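Local coordinates for uncharacterized hypothetical protein (Bacteroides uniformis, PDB 4EIU) that is of unknown function but belongs to the DUF3823 family, with an N-terminal domain related to the transthyretin clan of beta-sandwich folds, at residues W13-E19 against V107-P113; R24-G30 against Y54-T60; R35-L41 against E70-D76. All blocks are in the same frame, centred on the assembly; numbering follows the deposited sequence.

All three contacts lie in the N-terminal DUF3823 domain. Interactions 1 and 3 belong to two different beta sheets, with centres about 14 Å apart. The sheets face each other through Phe109 and Ile75: Phe109 CG lies 3.5 Å from Ile75 CD1. Interaction 2 joins two loops beside interaction 1, with centres about 11 Å apart. A salt bridge links them, Glu15 OE1 to Arg24 NE at 3.0 Å. Interaction 2 also meets interaction 3, where Tyr54 CE2 packs 3.5 Å from Arg35 CB. Glycol molecules, probably from the crystallisation liquor, lie beside Trp13, Arg24, Gln29 and Arg74. They do not establish a natural ligand site.

Interaction 1 (W13-E19 against V107-P113)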
loop_
_atom_site.group_PDB
_atom_site.type_symbol
_atom_site.label_atom_id
_atom_site.label_comp_id
_atom_site.label_asym_id
_atom_site.label_seq_id
_atom_site.Cartn_x
_atom_site.Cartn_y
_atom_site.Cartn_z
ATOM N N TRP A 13 -16.615 8.094 -3.887
ATOM C CA TRP A 13 -15.633 8.308 -2.852
ATOM C C TRP A 13 -15.482 7.014 -2.111
ATOM O O TRP A 13 -16.452 6.293 -1.866
ATOM C CB TRP A 13 -16.044 9.433 -1.929
ATOM C CG TRP A 13 -15.085 9.661 -0.782
ATOM C CD1 TRP A 13 -14.053 10.587 -0.719
ATOM C CD2 TRP A 13 -15.028 8.949 0.502
ATOM N NE1 TRP A 13 -13.368 10.466 0.445
ATOM C CE2 TRP A 13 -13.926 9.539 1.243
ATOM C CE3 TRP A 13 -15.784 7.928 1.105
ATOM C CZ2 TRP A 13 -13.584 9.114 2.523
ATOM C CZ3 TRP A 13 -15.430 7.522 2.386
ATOM C CH2 TRP A 13 -14.362 8.109 3.081
ATOM N N GLY A 14 -14.256 6.671 -1.769
ATOM C CA GLY A 14 -14.026 5.441 -1.073
ATOM C C GLY A 14 -12.921 5.547 -0.072
ATOM O O GLY A 14 -12.037 6.418 -0.181
ATOM N N GLU A 15 -12.971 4.667 0.920
ATOM C CA GLU A 15 -11.824 4.505 1.840
ATOM C C GLU A 15 -11.442 3.047 1.987
ATOM O O GLU A 15 -12.285 2.133 1.815
ATOM C CB GLU A 15 -12.082 5.123 3.220
ATOM C CG GLU A 15 -13.337 4.580 3.849
ATOM C CD GLU A 15 -13.647 5.126 5.236
ATOM O OE1 GLU A 15 -12.745 5.540 5.981
ATOM O OE2 GLU A 15 -14.829 5.079 5.578
ATOM N N VAL A 16 -10.152 2.842 2.285
ATOM C CA VAL A 16 -9.567 1.503 2.429
ATOM C C VAL A 16 -9.043 1.370 3.847
ATOM O O VAL A 16 -8.201 2.155 4.273
ATOM C CB VAL A 16 -8.479 1.225 1.364
ATOM C CG1 VAL A 16 -7.872 -0.219 1.532
ATOM C CG2 VAL A 16 -9.043 1.451 -0.035
ATOM N N VAL A 17 -9.640 0.439 4.611
ATOM C CA VAL A 17 -9.344 0.286 5.995
ATOM C C VAL A 17 -8.995 -1.190 6.318
ATOM O O VAL A 17 -9.392 -2.121 5.637
ATOM C CB VAL A 17 -10.478 0.779 6.930
ATOM C CG1 VAL A 17 -10.842 2.251 6.652
ATOM C CG2 VAL A 17 -11.712 -0.116 6.826
ATOM N N ASP A 18 -8.233 -1.346 7.375
ATOM C CA ASP A 18 -7.827 -2.657 7.843
ATOM C C ASP A 18 -9.030 -3.286 8.582
ATOM O O ASP A 18 -9.500 -2.766 9.570
ATOM C CB ASP A 18 -6.645 -2.447 8.774
ATOM C CG ASP A 18 -6.142 -3.733 9.420
ATOM O OD1 ASP A 18 -6.646 -4.818 9.100
ATOM O OD2 ASP A 18 -5.254 -3.628 10.303
ATOM N N GLU A 19 -9.496 -4.417 8.073
ATOM C CA GLU A 19 -10.512 -5.253 8.739
ATOM C C GLU A 19 -10.263 -5.489 10.232
ATOM O O GLU A 19 -11.190 -5.494 11.037
ATOM C CB GLU A 19 -10.515 -6.617 8.007
ATOM C CG GLU A 19 -11.759 -7.427 8.279
ATOM C CD GLU A 19 -11.636 -8.825 7.715
ATOM O OE1 GLU A 19 -11.532 -8.983 6.489
ATOM O OE2 GLU A 19 -11.611 -9.761 8.509
ATOM N N VAL A 107 -18.120 4.306 -0.624
ATOM C CA VAL A 107 -17.921 2.873 -0.451
ATOM C C VAL A 107 -16.783 2.717 0.559
ATOM O O VAL A 107 -15.885 3.571 0.671
ATOM C CB VAL A 107 -17.492 2.161 -1.737
ATOM C CG1 VAL A 107 -18.595 2.235 -2.763
ATOM C CG2 VAL A 107 -16.185 2.768 -2.285
ATOM N N LYS A 108 -16.809 1.616 1.291
ATOM C CA LYS A 108 -15.744 1.326 2.242
ATOM C C LYS A 108 -15.246 -0.071 1.989
ATOM O O LYS A 108 -16.068 -0.981 1.884
ATOM C CB LYS A 108 -16.259 1.520 3.653
ATOM C CG LYS A 108 -15.291 1.113 4.759
ATOM C CD LYS A 108 -15.821 1.606 6.085
ATOM C CE LYS A 108 -15.629 0.585 7.178
ATOM N NZ LYS A 108 -16.261 1.123 8.416
ATOM N N PHE A 109 -13.919 -0.235 1.849
ATOM C CA PHE A 109 -13.303 -1.532 1.650
ATOM C C PHE A 109 -12.544 -1.919 2.914
ATOM O O PHE A 109 -11.679 -1.195 3.360
ATOM C CB PHE A 109 -12.312 -1.508 0.478
ATOM C CG PHE A 109 -12.964 -1.635 -0.876
ATOM C CD1 PHE A 109 -13.190 -2.888 -1.457
ATOM C CD2 PHE A 109 -13.354 -0.523 -1.546
ATOM C CE1 PHE A 109 -13.804 -3.001 -2.694
ATOM C CE2 PHE A 109 -13.994 -0.618 -2.795
ATOM C CZ PHE A 109 -14.196 -1.843 -3.368
ATOM N N GLU A 110 -12.817 -3.107 3.430
ATOM C CA GLU A 110 -12.054 -3.631 4.548
ATOM C C GLU A 110 -11.128 -4.665 3.983
ATOM O O GLU A 110 -11.599 -5.631 3.389
ATOM C CB GLU A 110 -12.979 -4.276 5.573
ATOM C CG GLU A 110 -13.822 -3.250 6.269
ATOM C CD GLU A 110 -14.659 -3.910 7.331
ATOM O OE1 GLU A 110 -15.728 -4.388 6.978
ATOM O OE2 GLU A 110 -14.222 -3.998 8.480
ATOM N N VAL A 111 -9.825 -4.496 4.209
ATOM C CA VAL A 111 -8.787 -5.330 3.601
ATOM C C VAL A 111 -7.871 -5.841 4.715
ATOM O O VAL A 111 -8.045 -5.518 5.893
ATOM C CB VAL A 111 -8.014 -4.562 2.513
ATOM C CG1 VAL A 111 -8.981 -4.005 1.451
ATOM C CG2 VAL A 111 -7.203 -3.437 3.130
ATOM N N GLN A 112 -6.942 -6.685 4.327
ATOM C CA GLN A 112 -5.996 -7.338 5.255
ATOM C C GLN A 112 -4.591 -6.971 4.740
ATOM O O GLN A 112 -4.035 -7.671 3.905
ATOM C CB GLN A 112 -6.247 -8.829 5.245
ATOM C CG GLN A 112 -7.498 -9.148 6.063
ATOM C CD GLN A 112 -7.990 -10.576 5.955
ATOM O OE1 GLN A 112 -8.172 -11.126 4.846
ATOM N NE2 GLN A 112 -8.226 -11.193 7.113
ATOM N N PRO A 113 -4.032 -5.851 5.249
ATOM C CA PRO A 113 -2.737 -5.414 4.757
ATOM C C PRO A 113 -1.674 -6.442 5.141
ATOM O O PRO A 113 -1.785 -7.059 6.158
ATOM C CB PRO A 113 -2.478 -4.103 5.511
ATOM C CG PRO A 113 -3.328 -4.180 6.730
ATOM C CD PRO A 113 -4.499 -5.062 6.399
HETATM O O HOH W 1 -12.653 -2.282 9.897
HETATM O O HOH W 2 -10.795 -8.080 4.228
#
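Strands 13-18 and 107-111 run parallel, with a 26° angle between their directions and a closest axis approach of 4.7 Å. Six backbone hydrogen bonds alternate between them. The first runs from Val107 N to Trp13 O, and the last from Glu19 N to Val111 O. In the middle, Phe109 N to Glu15 O and Val17 N to Phe109 O are both nearly straight, at 175°. Gly14 pairs with Val107, and its lack of a side chain matters: Val107 CG2 sits 3.6 Å from Gly14 CA, where a beta carbon would clash.

On the face with Val107 and Phe109, Val16 CG1 touches Val111 CG2 at 3.7 Å, the two side chains crossing at about a right angle. Val16 CG1 is turned anti to its own backbone N (chi1 -180°), which brings this methyl to Val111. The Phe109 ring leads away from strand 13-18 and packs on Val73 and Ile75 of strand 69-76. This is the facing of two sheets in a beta sandwich, consistent with the transthyretin clan. Strand 10-18 is the middle strand of its sheet, between strands 60-63 and 104-111.

The other face is more polar. Glu15 OE2 lies 3.6 Å from Lys108 CD, against the aliphatic part of the lysine, while Glu15 OE1 makes a salt bridge to Arg24. Val17 CG2 packs against Glu110 CG at 3.8 Å. One water donates to both Asp18 O and Glu110 OE2, and another joins Glu19 OE1 to Glu110 O. At the end of strand 13-18, the Asp18 carboxylate meets the Pro113 ring, with OD1 3.5 Å from Pro113 CD. The same carboxylate receives hydrogen bonds from Ala20 N and Thr21 OG1, which probably help to keep it beside the proline.

Interaction 2 (R24-G30 against Y54-T60); sequences RVLTDQG and YCMMDGT
A methyl group lies against one face of the Arg24 guanidinium: Thr60 CG2 sits over its centre, 3.4 Å above the plane. The two loops meet at a type I beta turn, Met56 to Gly59, which leads into strand 60-63 of the sandwich domain. Arg24 bends at its second torsion (chi2 -80°) and wraps past the turn, with CB 3.5 Å from Asp58 O and with NE turned to Glu15, which probably helps to orient the flat group.

Gly59 has a positive phi, and its CA lies 3.2 Å from Val25 O; a beta carbon here would clash with that oxygen. Val25 O is buried without a hydrogen-bond partner. The next link is Thr27 N to Met57 O, the donor tilted 35° from the carbonyl plane. Thr27 CG2 tucks against Met56 O and Cys55 CB.

At the far end, Gln29 NE2 bonds to Tyr54 O at 2.9 Å, from above the carbonyl plane. The Gln29 chain lies alongside selenomethionine Met56. A water donates to both Asp28 O and Cys55 O, and Gly30 O lies over a face of the Tyr54 ring. At the end of the turn, Asp58 OD1 accepts from Thr60 N, an Asx turn, and also from Thr60 OG1 at 2.6 Å.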
loop_
_atom_site.group_PDB
_atom_site.type_symbol
_atom_site.label_atom_id
_atom_site.label_comp_id
_atom_site.label_asym_id
_atom_site.label_seq_id
_atom_site.Cartn_x
_atom_site.Cartn_y
_atom_site.Cartn_z
ATOM N N ARG A 24 -6.925 3.249 8.587
ATOM C CA ARG A 24 -6.641 3.457 7.179
ATOM C C ARG A 24 -5.405 2.711 6.742
ATOM O O ARG A 24 -4.437 2.602 7.494
ATOM C CB ARG A 24 -6.485 4.938 6.889
ATOM C CG ARG A 24 -7.733 5.759 7.127
ATOM C CD ARG A 24 -8.701 5.635 5.930
ATOM N NE ARG A 24 -9.922 6.483 6.032
ATOM C CZ ARG A 24 -9.916 7.799 6.024
ATOM N NH1 ARG A 24 -8.772 8.465 5.931
ATOM N NH2 ARG A 24 -11.058 8.461 6.077
ATOM N N VAL A 25 -5.466 2.167 5.528
ATOM C CA VAL A 25 -4.336 1.558 4.875
ATOM C C VAL A 25 -3.641 2.662 4.052
ATOM O O VAL A 25 -4.105 3.077 2.965
ATOM C CB VAL A 25 -4.711 0.364 4.009
ATOM C CG1 VAL A 25 -3.460 -0.258 3.398
ATOM C CG2 VAL A 25 -5.501 -0.695 4.825
ATOM N N LEU A 26 -2.523 3.122 4.587
ATOM C CA LEU A 26 -1.823 4.269 4.008
ATOM C C LEU A 26 -0.996 3.773 2.847
ATOM O O LEU A 26 -0.534 2.612 2.824
ATOM C CB LEU A 26 -0.955 4.969 5.062
ATOM C CG LEU A 26 -1.616 5.458 6.351
ATOM C CD1 LEU A 26 -0.572 6.060 7.322
ATOM C CD2 LEU A 26 -2.703 6.494 6.125
ATOM N N THR A 27 -0.799 4.657 1.878
ATOM C CA THR A 27 -0.224 4.292 0.602
ATOM C C THR A 27 0.450 5.524 -0.063
ATOM O O THR A 27 0.749 6.504 0.599
ATOM C CB THR A 27 -1.264 3.600 -0.306
ATOM O OG1 THR A 27 -0.616 2.944 -1.414
ATOM C CG2 THR A 27 -2.396 4.564 -0.760
ATOM N N ASP A 28 0.758 5.381 -1.349
ATOM C CA ASP A 28 1.467 6.386 -2.141
ATOM C C ASP A 28 0.631 6.533 -3.401
ATOM O O ASP A 28 0.243 5.514 -3.977
ATOM C CB ASP A 28 2.848 5.853 -2.501
ATOM C CG ASP A 28 3.739 6.901 -3.162
ATOM O OD1 ASP A 28 3.831 8.052 -2.630
ATOM O OD2 ASP A 28 4.360 6.537 -4.193
ATOM N N GLN A 29 0.309 7.763 -3.815
ATOM C CA GLN A 29 -0.504 7.931 -5.023
ATOM C C GLN A 29 0.415 7.795 -6.262
ATOM O O GLN A 29 0.805 8.770 -6.859
ATOM C CB GLN A 29 -1.261 9.268 -5.024
ATOM C CG GLN A 29 -2.397 9.278 -6.068
ATOM C CD GLN A 29 -3.363 10.443 -5.895
ATOM O OE1 GLN A 29 -2.952 11.571 -5.700
ATOM N NE2 GLN A 29 -4.662 10.174 -6.013
ATOM N N GLY A 30 0.831 6.578 -6.549
ATOM C CA GLY A 30 1.570 6.200 -7.771
ATOM C C GLY A 30 1.052 4.838 -8.178
ATOM O O GLY A 30 0.233 4.221 -7.442
ATOM N N TYR A 54 -5.695 5.835 -8.655
ATOM C CA TYR A 54 -5.012 5.500 -7.403
ATOM C C TYR A 54 -5.500 6.334 -6.209
ATOM O O TYR A 54 -5.859 7.531 -6.348
ATOM C CB TYR A 54 -3.495 5.576 -7.612
ATOM C CG TYR A 54 -3.057 4.540 -8.581
ATOM C CD1 TYR A 54 -3.070 4.789 -9.950
ATOM C CD2 TYR A 54 -2.675 3.272 -8.150
ATOM C CE1 TYR A 54 -2.737 3.801 -10.850
ATOM C CE2 TYR A 54 -2.339 2.283 -9.062
ATOM C CZ TYR A 54 -2.369 2.562 -10.411
ATOM O OH TYR A 54 -2.060 1.566 -11.297
ATOM N N CYS A 55 -5.587 5.668 -5.059
ATOM C CA CYS A 55 -5.821 6.313 -3.773
ATOM C C CYS A 55 -4.761 7.390 -3.467
ATOM O O CYS A 55 -3.601 7.287 -3.852
ATOM C CB CYS A 55 -5.802 5.339 -2.622
ATOM S SG CYS A 55 -7.153 4.140 -2.658
HETATM N N MSE A 56 -5.195 8.371 -2.714
HETATM C CA MSE A 56 -4.309 9.302 -2.024
HETATM C C MSE A 56 -3.616 8.591 -0.909
HETATM O O MSE A 56 -4.015 7.490 -0.467
HETATM C CB MSE A 56 -5.106 10.541 -1.544
HETATM C CG MSE A 56 -5.691 11.366 -2.729
HETATM SE SE MSE A 56 -6.721 12.854 -2.060
HETATM C CE MSE A 56 -8.271 11.786 -1.789
HETATM N N MSE A 57 -2.596 9.241 -0.396
HETATM C CA MSE A 57 -1.714 8.604 0.601
HETATM C C MSE A 57 -2.427 8.164 1.848
HETATM O O MSE A 57 -1.912 7.302 2.546
HETATM C CB MSE A 57 -0.570 9.557 1.003
HETATM C CG MSE A 57 -0.970 10.801 1.657
HETATM SE SE MSE A 57 0.652 11.996 1.649
HETATM C CE MSE A 57 1.703 10.988 2.892
ATOM N N ASP A 58 -3.575 8.783 2.131
ATOM C CA ASP A 58 -4.375 8.477 3.333
ATOM C C ASP A 58 -5.323 7.261 3.193
ATOM O O ASP A 58 -6.068 6.933 4.091
ATOM C CB ASP A 58 -5.108 9.751 3.799
ATOM C CG ASP A 58 -6.280 10.135 2.902
ATOM O OD1 ASP A 58 -6.502 9.559 1.824
ATOM O OD2 ASP A 58 -6.968 11.071 3.290
ATOM N N GLY A 59 -5.245 6.568 2.077
ATOM C CA GLY A 59 -6.015 5.381 1.825
ATOM C C GLY A 59 -7.431 5.692 1.369
ATOM O O GLY A 59 -8.284 4.803 1.381
ATOM N N THR A 60 -7.692 6.938 0.951
ATOM C CA THR A 60 -9.006 7.287 0.365
ATOM C C THR A 60 -8.864 7.526 -1.146
ATOM O O THR A 60 -7.747 7.738 -1.624
ATOM C CB THR A 60 -9.642 8.511 1.017
ATOM O OG1 THR A 60 -8.871 9.713 0.738
ATOM C CG2 THR A 60 -9.812 8.320 2.570
HETATM O O HOH W 3 -2.420 4.846 -4.252
#

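Interaction 3 (R35-L41 against E70-D76)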
loop_
_atom_site.group_PDB
_atom_site.type_symbol
_atom_site.label_atom_id
_atom_site.label_comp_id
_atom_site.label_asym_id
_atom_site.label_seq_id
_atom_site.Cartn_x
_atom_site.Cartn_y
_atom_site.Cartn_z
ATOM N N ARG A 35 -4.693 0.658 -6.288
ATOM C CA ARG A 35 -5.384 0.780 -7.573
ATOM C C ARG A 35 -6.873 0.590 -7.458
ATOM O O ARG A 35 -7.326 -0.337 -6.785
ATOM C CB ARG A 35 -4.806 -0.209 -8.577
ATOM C CG ARG A 35 -5.159 0.059 -10.033
ATOM C CD ARG A 35 -4.599 -1.009 -10.943
ATOM N NE ARG A 35 -5.372 -2.246 -10.764
ATOM C CZ ARG A 35 -5.138 -3.388 -11.400
ATOM N NH1 ARG A 35 -4.140 -3.500 -12.281
ATOM N NH2 ARG A 35 -5.895 -4.447 -11.119
ATOM N N VAL A 36 -7.621 1.417 -8.181
ATOM C CA VAL A 36 -9.080 1.363 -8.201
ATOM C C VAL A 36 -9.513 1.210 -9.662
ATOM O O VAL A 36 -9.145 2.012 -10.543
ATOM C CB VAL A 36 -9.723 2.640 -7.587
ATOM C CG1 VAL A 36 -11.246 2.487 -7.491
ATOM C CG2 VAL A 36 -9.101 2.939 -6.203
ATOM N N ARG A 37 -10.345 0.198 -9.907
ATOM C CA ARG A 37 -10.871 -0.111 -11.249
ATOM C C ARG A 37 -12.380 -0.217 -11.207
ATOM O O ARG A 37 -12.952 -1.097 -10.496
ATOM C CB ARG A 37 -10.235 -1.435 -11.746
ATOM C CG ARG A 37 -10.823 -1.998 -13.023
ATOM C CD ARG A 37 -10.050 -3.216 -13.508
ATOM N NE ARG A 37 -8.693 -2.843 -13.896
ATOM C CZ ARG A 37 -7.761 -3.718 -14.231
ATOM N NH1 ARG A 37 -8.065 -5.012 -14.273
ATOM N NH2 ARG A 37 -6.538 -3.308 -14.562
ATOM N N LEU A 38 -13.007 0.650 -11.984
ATOM C CA LEU A 38 -14.443 0.749 -12.115
ATOM C C LEU A 38 -14.856 0.207 -13.473
ATOM O O LEU A 38 -14.498 0.770 -14.506
ATOM C CB LEU A 38 -14.894 2.229 -11.987
ATOM C CG LEU A 38 -14.369 3.069 -10.784
ATOM C CD1 LEU A 38 -14.812 4.551 -10.813
ATOM C CD2 LEU A 38 -14.732 2.454 -9.455
ATOM N N THR A 39 -15.651 -0.863 -13.468
ATOM C CA THR A 39 -16.223 -1.450 -14.686
ATOM C C THR A 39 -17.730 -1.306 -14.648
ATOM O O THR A 39 -18.374 -1.736 -13.688
ATOM C CB THR A 39 -15.872 -2.943 -14.765
ATOM O OG1 THR A 39 -14.493 -3.112 -14.467
ATOM C CG2 THR A 39 -16.142 -3.556 -16.132
ATOM N N GLU A 40 -18.301 -0.697 -15.682
ATOM C CA GLU A 40 -19.738 -0.596 -15.802
ATOM C C GLU A 40 -20.320 -1.954 -16.189
ATOM O O GLU A 40 -19.879 -2.560 -17.154
ATOM C CB GLU A 40 -20.196 0.420 -16.841
ATOM C CG GLU A 40 -21.593 0.874 -16.480
ATOM C CD GLU A 40 -22.331 1.578 -17.569
ATOM O OE1 GLU A 40 -21.713 2.013 -18.572
ATOM O OE2 GLU A 40 -23.555 1.687 -17.372
ATOM N N LEU A 41 -21.319 -2.394 -15.431
ATOM C CA LEU A 41 -21.947 -3.692 -15.648
ATOM C C LEU A 41 -23.100 -3.506 -16.583
ATOM O O LEU A 41 -23.836 -2.522 -16.486
ATOM C CB LEU A 41 -22.426 -4.301 -14.332
ATOM C CG LEU A 41 -21.332 -4.528 -13.304
ATOM C CD1 LEU A 41 -21.956 -4.843 -11.950
ATOM C CD2 LEU A 41 -20.343 -5.619 -13.708
ATOM N N GLU A 70 -24.495 1.072 -13.052
ATOM C CA GLU A 70 -24.104 0.020 -12.130
ATOM C C GLU A 70 -22.680 -0.400 -12.412
ATOM O O GLU A 70 -22.317 -0.667 -13.563
ATOM C CB GLU A 70 -25.009 -1.214 -12.305
ATOM C CG GLU A 70 -26.485 -0.971 -12.025
ATOM C CD GLU A 70 -26.873 -1.173 -10.563
ATOM O OE1 GLU A 70 -26.106 -1.818 -9.799
ATOM O OE2 GLU A 70 -27.973 -0.701 -10.184
ATOM N N TYR A 71 -21.905 -0.543 -11.352
ATOM C CA TYR A 71 -20.465 -0.731 -11.477
ATOM C C TYR A 71 -19.975 -1.826 -10.567
ATOM O O TYR A 71 -20.498 -2.006 -9.461
ATOM C CB TYR A 71 -19.720 0.570 -11.119
ATOM C CG TYR A 71 -19.789 1.618 -12.222
ATOM C CD1 TYR A 71 -20.848 2.488 -12.304
ATOM C CD2 TYR A 71 -18.792 1.694 -13.204
ATOM C CE1 TYR A 71 -20.918 3.442 -13.319
ATOM C CE2 TYR A 71 -18.854 2.649 -14.218
ATOM C CZ TYR A 71 -19.919 3.508 -14.268
ATOM O OH TYR A 71 -20.002 4.429 -15.282
ATOM N N ASN A 72 -18.934 -2.505 -11.030
ATOM C CA ASN A 72 -18.032 -3.257 -10.186
ATOM C C ASN A 72 -16.857 -2.341 -9.803
ATOM O O ASN A 72 -16.265 -1.674 -10.667
ATOM C CB ASN A 72 -17.517 -4.484 -10.961
ATOM C CG ASN A 72 -16.569 -5.337 -10.149
ATOM O OD1 ASN A 72 -15.341 -5.264 -10.341
ATOM N ND2 ASN A 72 -17.119 -6.157 -9.250
ATOM N N VAL A 73 -16.519 -2.340 -8.523
ATOM C CA VAL A 73 -15.453 -1.542 -7.982
ATOM C C VAL A 73 -14.460 -2.525 -7.376
ATOM O O VAL A 73 -14.769 -3.221 -6.421
ATOM C CB VAL A 73 -15.968 -0.525 -6.928
ATOM C CG1 VAL A 73 -14.805 0.337 -6.394
ATOM C CG2 VAL A 73 -17.103 0.358 -7.541
ATOM N N ARG A 74 -13.289 -2.600 -7.969
ATOM C CA ARG A 74 -12.230 -3.502 -7.565
ATOM C C ARG A 74 -11.008 -2.710 -7.108
ATOM O O ARG A 74 -10.583 -1.818 -7.827
ATOM C CB ARG A 74 -11.829 -4.350 -8.786
ATOM C CG ARG A 74 -10.599 -5.198 -8.512
ATOM C CD ARG A 74 -10.187 -6.067 -9.694
ATOM N NE ARG A 74 -8.870 -6.627 -9.368
ATOM C CZ ARG A 74 -8.387 -7.771 -9.843
ATOM N NH1 ARG A 74 -9.104 -8.544 -10.681
ATOM N NH2 ARG A 74 -7.187 -8.155 -9.456
ATOM N N ILE A 75 -10.401 -3.058 -5.963
ATOM C CA ILE A 75 -9.158 -2.437 -5.545
ATOM C C ILE A 75 -8.058 -3.517 -5.392
ATOM O O ILE A 75 -8.366 -4.676 -5.129
ATOM C CB ILE A 75 -9.313 -1.593 -4.268
ATOM C CG1 ILE A 75 -9.670 -2.465 -3.032
ATOM C CG2 ILE A 75 -10.381 -0.467 -4.531
ATOM C CD1 ILE A 75 -9.593 -1.779 -1.649
ATOM N N ASP A 76 -6.826 -3.136 -5.672
ATOM C CA ASP A 76 -5.638 -3.976 -5.468
ATOM C C ASP A 76 -4.575 -3.116 -4.761
ATOM O O ASP A 76 -4.484 -1.886 -4.994
ATOM C CB ASP A 76 -5.102 -4.398 -6.828
ATOM C CG ASP A 76 -6.023 -5.362 -7.554
ATOM O OD1 ASP A 76 -5.873 -6.589 -7.411
ATOM O OD2 ASP A 76 -6.871 -4.895 -8.331
HETATM O O HOH W 4 -7.735 -2.507 -9.085
HETATM O O HOH W 5 -13.960 -3.459 -11.774
HETATM O O HOH W 6 -24.972 0.207 -15.762
#
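Arg35 and Asp76 lie side by side and point the same way, but their flat groups stand almost at right angles, 82° apart. Arg35 NH2 meets Asp76 OD2 from above the carboxylate plane, at 3.0 Å, in a bent hydrogen bond that is part of a salt bridge. Arg74 grips the same carboxylate side-on. Its NE bonds to OD2 and its NH2 to OD1 of Asp76, both on syn lone pairs. Both arginines thus share OD2, which would favour a charged carboxylate. A water that accepts from Arg35 NE also lies 2.6 Å from Asp76 OD2. Replacing Asp76 by an alanine would probably leave Arg35 and Arg74, whose NH2 and NE are 4.1 Å apart, without the carboxylate they share.

Further along the same face, a water bridges Thr39 OG1 and Asn72 OD1. Asn72 ND2 turns to Ser96 and Asn98 of the neighbouring strand.

The other face is mainly apolar. Val36 CG2 packs alongside Ile75 CG2 at 4.0 Å. Leu38 CD2 meets both methyls of Val73, 3.7 Å from CG2. Glu40 CG makes a CH-pi contact over the Tyr71 ring, 4.0 Å from its centroid. The first torsion of Glu40 (chi1 -156°) carries CG away from the backbone N and over that ring. Glu40 OE1 bonds to His49, and Tyr71 OH to Phe67 O.

Strands 35-40 and 70-76 are antiparallel neighbours, with seven backbone bonds from Arg35-Asp76 to Leu41-Glu70. Val73 and Ile75 pack on Phe109 of the other sheet. One polar face and one face packed on a second sheet are consistent with a beta sandwich, as in the transthyretin clan.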